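Local coordinates for protein nucleoporin NUP82 (PDB 5CWW) that probably serves as a structural component of the nuclear pore complex, represented here by its N-terminal beta-propeller region, at residues R362-D374 / I443-S455. Residues are numbered along the deposited sequence; the frame is centred on the assembly and turned at random.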
loop_
_atom_site.group_PDB
_atom_site.type_symbol
_atom_site.label_atom_id
_atom_site.label_comp_id
_atom_site.label_asym_id
_atom_site.label_seq_id
_atom_site.Cartn_x
_atom_site.Cartn_y
_atom_site.Cartn_z
ATOM N N ARG B 362 -22.608 -0.028 9.803
ATOM C CA ARG B 362 -22.198 -0.529 11.114
ATOM C C ARG B 362 -21.207 -1.678 10.937
ATOM O O ARG B 362 -21.278 -2.401 9.944
ATOM C CB ARG B 362 -23.411 -0.999 11.916
ATOM C CG ARG B 362 -24.555 -0.002 11.956
ATOM C CD ARG B 362 -25.783 -0.601 12.617
ATOM N NE ARG B 362 -26.970 0.227 12.418
ATOM C CZ ARG B 362 -28.182 -0.079 12.872
ATOM N NH1 ARG B 362 -28.378 -1.199 13.554
ATOM N NH2 ARG B 362 -29.201 0.737 12.642
ATOM N N PRO B 363 -20.277 -1.858 11.893
ATOM C CA PRO B 363 -20.073 -1.050 13.102
ATOM C C PRO B 363 -19.518 0.337 12.788
ATOM O O PRO B 363 -19.686 1.259 13.586
ATOM C CB PRO B 363 -19.053 -1.867 13.912
ATOM C CG PRO B 363 -19.032 -3.223 13.292
ATOM C CD PRO B 363 -19.369 -3.016 11.857
ATOM N N GLY B 364 -18.869 0.472 11.635
ATOM C CA GLY B 364 -18.326 1.746 11.200
ATOM C C GLY B 364 -17.753 1.646 9.800
ATOM O O GLY B 364 -17.565 0.547 9.283
ATOM N N LEU B 365 -17.465 2.789 9.186
ATOM C CA LEU B 365 -16.962 2.809 7.816
ATOM C C LEU B 365 -15.472 2.495 7.758
ATOM O O LEU B 365 -14.988 1.907 6.789
ATOM C CB LEU B 365 -17.219 4.171 7.167
ATOM C CG LEU B 365 -18.666 4.668 7.121
ATOM C CD1 LEU B 365 -18.753 5.906 6.236
ATOM C CD2 LEU B 365 -19.624 3.592 6.636
ATOM N N VAL B 366 -14.750 2.891 8.801
ATOM C CA VAL B 366 -13.301 2.750 8.831
ATOM C C VAL B 366 -12.908 1.552 9.692
ATOM O O VAL B 366 -13.161 1.544 10.894
ATOM C CB VAL B 366 -12.628 4.025 9.370
ATOM C CG1 VAL B 366 -11.110 3.903 9.326
ATOM C CG2 VAL B 366 -13.090 5.238 8.568
ATOM N N PRO B 367 -12.296 0.524 9.080
ATOM C CA PRO B 367 -11.861 -0.611 9.896
ATOM C C PRO B 367 -10.631 -0.277 10.730
ATOM O O PRO B 367 -9.967 0.731 10.486
ATOM C CB PRO B 367 -11.546 -1.689 8.858
ATOM C CG PRO B 367 -11.187 -0.947 7.639
ATOM C CD PRO B 367 -11.991 0.324 7.653
ATOM N N LYS B 368 -10.350 -1.111 11.721
ATOM C CA LYS B 368 -9.165 -0.947 12.544
ATOM C C LYS B 368 -7.907 -1.127 11.707
ATOM O O LYS B 368 -7.860 -1.976 10.814
ATOM C CB LYS B 368 -9.174 -1.952 13.698
ATOM C CG LYS B 368 -7.952 -1.877 14.599
ATOM C CD LYS B 368 -7.992 -2.936 15.686
ATOM C CE LYS B 368 -6.696 -2.949 16.475
ATOM N NZ LYS B 368 -6.746 -3.912 17.602
ATOM N N LEU B 369 -6.889 -0.324 11.988
ATOM C CA LEU B 369 -5.587 -0.529 11.370
ATOM C C LEU B 369 -4.875 -1.658 12.102
ATOM O O LEU B 369 -4.630 -1.568 13.303
ATOM C CB LEU B 369 -4.739 0.742 11.411
ATOM C CG LEU B 369 -3.390 0.626 10.692
ATOM C CD1 LEU B 369 -3.582 0.410 9.195
ATOM C CD2 LEU B 369 -2.531 1.850 10.951
ATOM N N GLN B 370 -4.564 -2.724 11.371
ATOM C CA GLN B 370 -3.901 -3.889 11.941
ATOM C C GLN B 370 -2.403 -3.846 11.667
ATOM O O GLN B 370 -1.980 -3.774 10.513
ATOM C CB GLN B 370 -4.499 -5.177 11.372
ATOM C CG GLN B 370 -5.984 -5.336 11.649
ATOM C CD GLN B 370 -6.532 -6.652 11.145
ATOM O OE1 GLN B 370 -5.910 -7.700 11.317
ATOM N NE2 GLN B 370 -7.701 -6.607 10.512
ATOM N N GLY B 371 -1.611 -3.888 12.736
ATOM C CA GLY B 371 -0.162 -3.877 12.633
ATOM C C GLY B 371 0.462 -2.889 13.601
ATOM O O GLY B 371 -0.245 -2.262 14.387
ATOM N N PRO B 372 1.797 -2.749 13.561
ATOM C CA PRO B 372 2.712 -3.469 12.667
ATOM C C PRO B 372 2.729 -4.968 12.943
ATOM O O PRO B 372 2.821 -5.372 14.100
ATOM C CB PRO B 372 4.085 -2.858 12.980
ATOM C CG PRO B 372 3.834 -1.669 13.836
ATOM C CD PRO B 372 2.515 -1.871 14.498
ATOM N N PHE B 373 2.632 -5.778 11.895
ATOM C CA PHE B 373 2.690 -7.226 12.042
ATOM C C PHE B 373 4.062 -7.670 12.530
ATOM O O PHE B 373 5.088 -7.220 12.019
ATOM C CB PHE B 373 2.367 -7.918 10.716
ATOM C CG PHE B 373 0.903 -7.972 10.400
ATOM C CD1 PHE B 373 0.242 -6.854 9.920
ATOM C CD2 PHE B 373 0.187 -9.144 10.577
ATOM C CE1 PHE B 373 -1.106 -6.902 9.629
ATOM C CE2 PHE B 373 -1.162 -9.200 10.284
ATOM C CZ PHE B 373 -1.810 -8.076 9.810
ATOM N N ASP B 374 4.076 -8.557 13.521
ATOM C CA ASP B 374 5.317 -9.171 13.969
ATOM C C ASP B 374 5.655 -10.347 13.063
ATOM O O ASP B 374 4.819 -11.218 12.830
ATOM C CB ASP B 374 5.204 -9.634 15.423
ATOM C CG ASP B 374 6.501 -10.214 15.950
ATOM O OD1 ASP B 374 7.434 -9.432 16.222
ATOM O OD2 ASP B 374 6.586 -11.451 16.096
ATOM N N ILE B 443 -0.902 -17.307 8.959
ATOM C CA ILE B 443 -1.372 -18.470 9.704
ATOM C C ILE B 443 -2.626 -18.161 10.512
ATOM O O ILE B 443 -3.526 -18.992 10.621
ATOM C CB ILE B 443 -0.279 -18.985 10.669
ATOM C CG1 ILE B 443 1.020 -19.277 9.910
ATOM C CG2 ILE B 443 -0.752 -20.223 11.421
ATOM C CD1 ILE B 443 0.877 -20.287 8.787
ATOM N N ASP B 444 -2.681 -16.961 11.079
ATOM C CA ASP B 444 -3.777 -16.591 11.964
ATOM C C ASP B 444 -5.016 -16.183 11.178
ATOM O O ASP B 444 -6.141 -16.414 11.619
ATOM C CB ASP B 444 -3.337 -15.465 12.901
ATOM C CG ASP B 444 -2.275 -15.916 13.892
ATOM O OD1 ASP B 444 -2.286 -17.105 14.280
ATOM O OD2 ASP B 444 -1.427 -15.087 14.282
ATOM N N GLY B 445 -4.809 -15.573 10.018
ATOM C CA GLY B 445 -5.908 -15.201 9.148
ATOM C C GLY B 445 -6.425 -13.810 9.442
ATOM O O GLY B 445 -7.216 -13.613 10.364
ATOM N N VAL B 446 -5.968 -12.840 8.658
ATOM C CA VAL B 446 -6.454 -11.474 8.774
ATOM C C VAL B 446 -7.939 -11.426 8.437
ATOM O O VAL B 446 -8.366 -11.936 7.402
ATOM C CB VAL B 446 -5.677 -10.516 7.853
ATOM C CG1 VAL B 446 -6.263 -9.097 7.912
ATOM C CG2 VAL B 446 -4.212 -10.499 8.241
ATOM N N GLU B 447 -8.718 -10.822 9.328
ATOM C CA GLU B 447 -10.163 -10.745 9.166
ATOM C C GLU B 447 -10.685 -9.361 9.536
ATOM O O GLU B 447 -9.939 -8.511 10.027
ATOM C CB GLU B 447 -10.849 -11.813 10.019
ATOM C CG GLU B 447 -10.470 -11.763 11.492
ATOM C CD GLU B 447 -11.110 -12.876 12.299
ATOM O OE1 GLU B 447 -12.129 -13.438 11.842
ATOM O OE2 GLU B 447 -10.585 -13.197 13.385
ATOM N N ALA B 448 -11.976 -9.151 9.301
ATOM C CA ALA B 448 -12.622 -7.877 9.584
ATOM C C ALA B 448 -12.465 -7.498 11.048
ATOM O O ALA B 448 -12.771 -8.291 11.939
ATOM C CB ALA B 448 -14.086 -7.944 9.216
ATOM N N GLN B 449 -11.979 -6.285 11.291
ATOM C CA GLN B 449 -11.879 -5.760 12.646
ATOM C C GLN B 449 -12.078 -4.249 12.680
ATOM O O GLN B 449 -11.648 -3.526 11.777
ATOM C CB GLN B 449 -10.524 -6.119 13.264
ATOM C CG GLN B 449 -10.353 -7.604 13.547
ATOM C CD GLN B 449 -9.180 -7.904 14.459
ATOM O OE1 GLN B 449 -8.833 -7.107 15.334
ATOM N NE2 GLN B 449 -8.564 -9.062 14.262
ATOM N N TRP B 450 -12.754 -3.797 13.730
ATOM C CA TRP B 450 -12.959 -2.379 13.994
ATOM C C TRP B 450 -12.506 -2.061 15.409
ATOM O O TRP B 450 -12.436 -2.950 16.257
ATOM C CB TRP B 450 -14.430 -1.992 13.829
ATOM C CG TRP B 450 -14.978 -2.162 12.447
ATOM C CD1 TRP B 450 -15.145 -1.188 11.511
ATOM C CD2 TRP B 450 -15.446 -3.378 11.848
ATOM N NE1 TRP B 450 -15.685 -1.718 10.365
ATOM C CE2 TRP B 450 -15.880 -3.061 10.546
ATOM C CE3 TRP B 450 -15.538 -4.701 12.286
ATOM C CZ2 TRP B 450 -16.396 -4.019 9.675
ATOM C CZ3 TRP B 450 -16.053 -5.653 11.420
ATOM C CH2 TRP B 450 -16.476 -5.306 10.130
ATOM N N LEU B 451 -12.207 -0.794 15.669
ATOM C CA LEU B 451 -11.948 -0.358 17.033
ATOM C C LEU B 451 -13.224 -0.503 17.857
ATOM O O LEU B 451 -14.313 -0.573 17.297
ATOM C CB LEU B 451 -11.456 1.086 17.056
ATOM C CG LEU B 451 -10.051 1.314 16.497
ATOM C CD1 LEU B 451 -9.821 2.795 16.233
ATOM C CD2 LEU B 451 -9.001 0.769 17.457
ATOM N N PRO B 452 -13.095 -0.560 19.191
ATOM C CA PRO B 452 -14.279 -0.713 20.046
ATOM C C PRO B 452 -15.241 0.471 19.966
ATOM O O PRO B 452 -14.824 1.569 19.601
ATOM C CB PRO B 452 -13.688 -0.814 21.457
ATOM C CG PRO B 452 -12.271 -1.187 21.270
ATOM C CD PRO B 452 -11.844 -0.612 19.966
ATOM N N PRO B 453 -16.521 0.251 20.304
ATOM C CA PRO B 453 -17.444 1.374 20.482
ATOM C C PRO B 453 -17.199 2.062 21.820
ATOM O O PRO B 453 -16.598 1.458 22.708
ATOM C CB PRO B 453 -18.818 0.708 20.443
ATOM C CG PRO B 453 -18.574 -0.661 20.972
ATOM C CD PRO B 453 -17.192 -1.046 20.506
ATOM N N ARG B 454 -17.652 3.302 21.963
ATOM C CA ARG B 454 -17.472 4.035 23.212
ATOM C C ARG B 454 -18.286 3.409 24.343
ATOM O O ARG B 454 -18.052 3.696 25.518
ATOM C CB ARG B 454 -17.863 5.501 23.026
ATOM C CG ARG B 454 -16.960 6.246 22.058
ATOM C CD ARG B 454 -17.391 7.688 21.881
ATOM N NE ARG B 454 -16.561 8.385 20.900
ATOM C CZ ARG B 454 -15.385 8.945 21.167
ATOM N NH1 ARG B 454 -14.874 8.896 22.390
ATOM N NH2 ARG B 454 -14.713 9.555 20.200
ATOM N N SER B 455 -19.235 2.552 23.979
ATOM C CA SER B 455 -20.056 1.843 24.954
ATOM C C SER B 455 -19.199 0.954 25.852
ATOM O O SER B 455 -19.493 0.779 27.033
ATOM C CB SER B 455 -21.114 0.997 24.241
ATOM O OG SER B 455 -21.856 1.774 23.318
HETATM O O HOH W 1 -12.282 1.385 13.576
HETATM O O HOH W 2 -7.616 -9.917 11.809
#
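P363 sets its CD over one face of the W450 indole, the side chains crossing at about a right angle; CD is 3.8 Å from the centre of the six-membered ring and 12° off the normal, a CH-pi contact. W450 CG sits beside its own backbone N (chi1 -63°), which swings the ring back under the proline. On the indole's five-membered side, CD1 meets P367 CA, while NE1 gives a weak hydrogen bond to G364 O (3.1 Å, 127° at the hydrogen). W333 of helix 321-338 also meets the indole. With an alanine at W450, P363 would probably lose the surface it rests on and G364 O its indole donor. Farther along, V446 CG2 touches F373 CZ at 3.8 Å.

Between these two apolar patches, K368 N donates to Q449 O at 2.7 Å. Beside the indole end, a water donates to V366 O and accepts from L451 N. Q370, extended beyond CG, reaches past V446 CG1 and points NE2 at E447 O (3.0 Å), nearly end-on to that carbonyl. Its OE1 accepts from a second water, which receives E447 N and, weakly, Q449 NE2.

No salt bridge joins the segments: uncharged donors (K368 N-H, the Q370 amide and, weakly, the indole) to backbone carbonyls, plus two bridging waters, tie the end of one propeller sheet, at strand 369-370, to the long connection leaving strand 437-441 of the next.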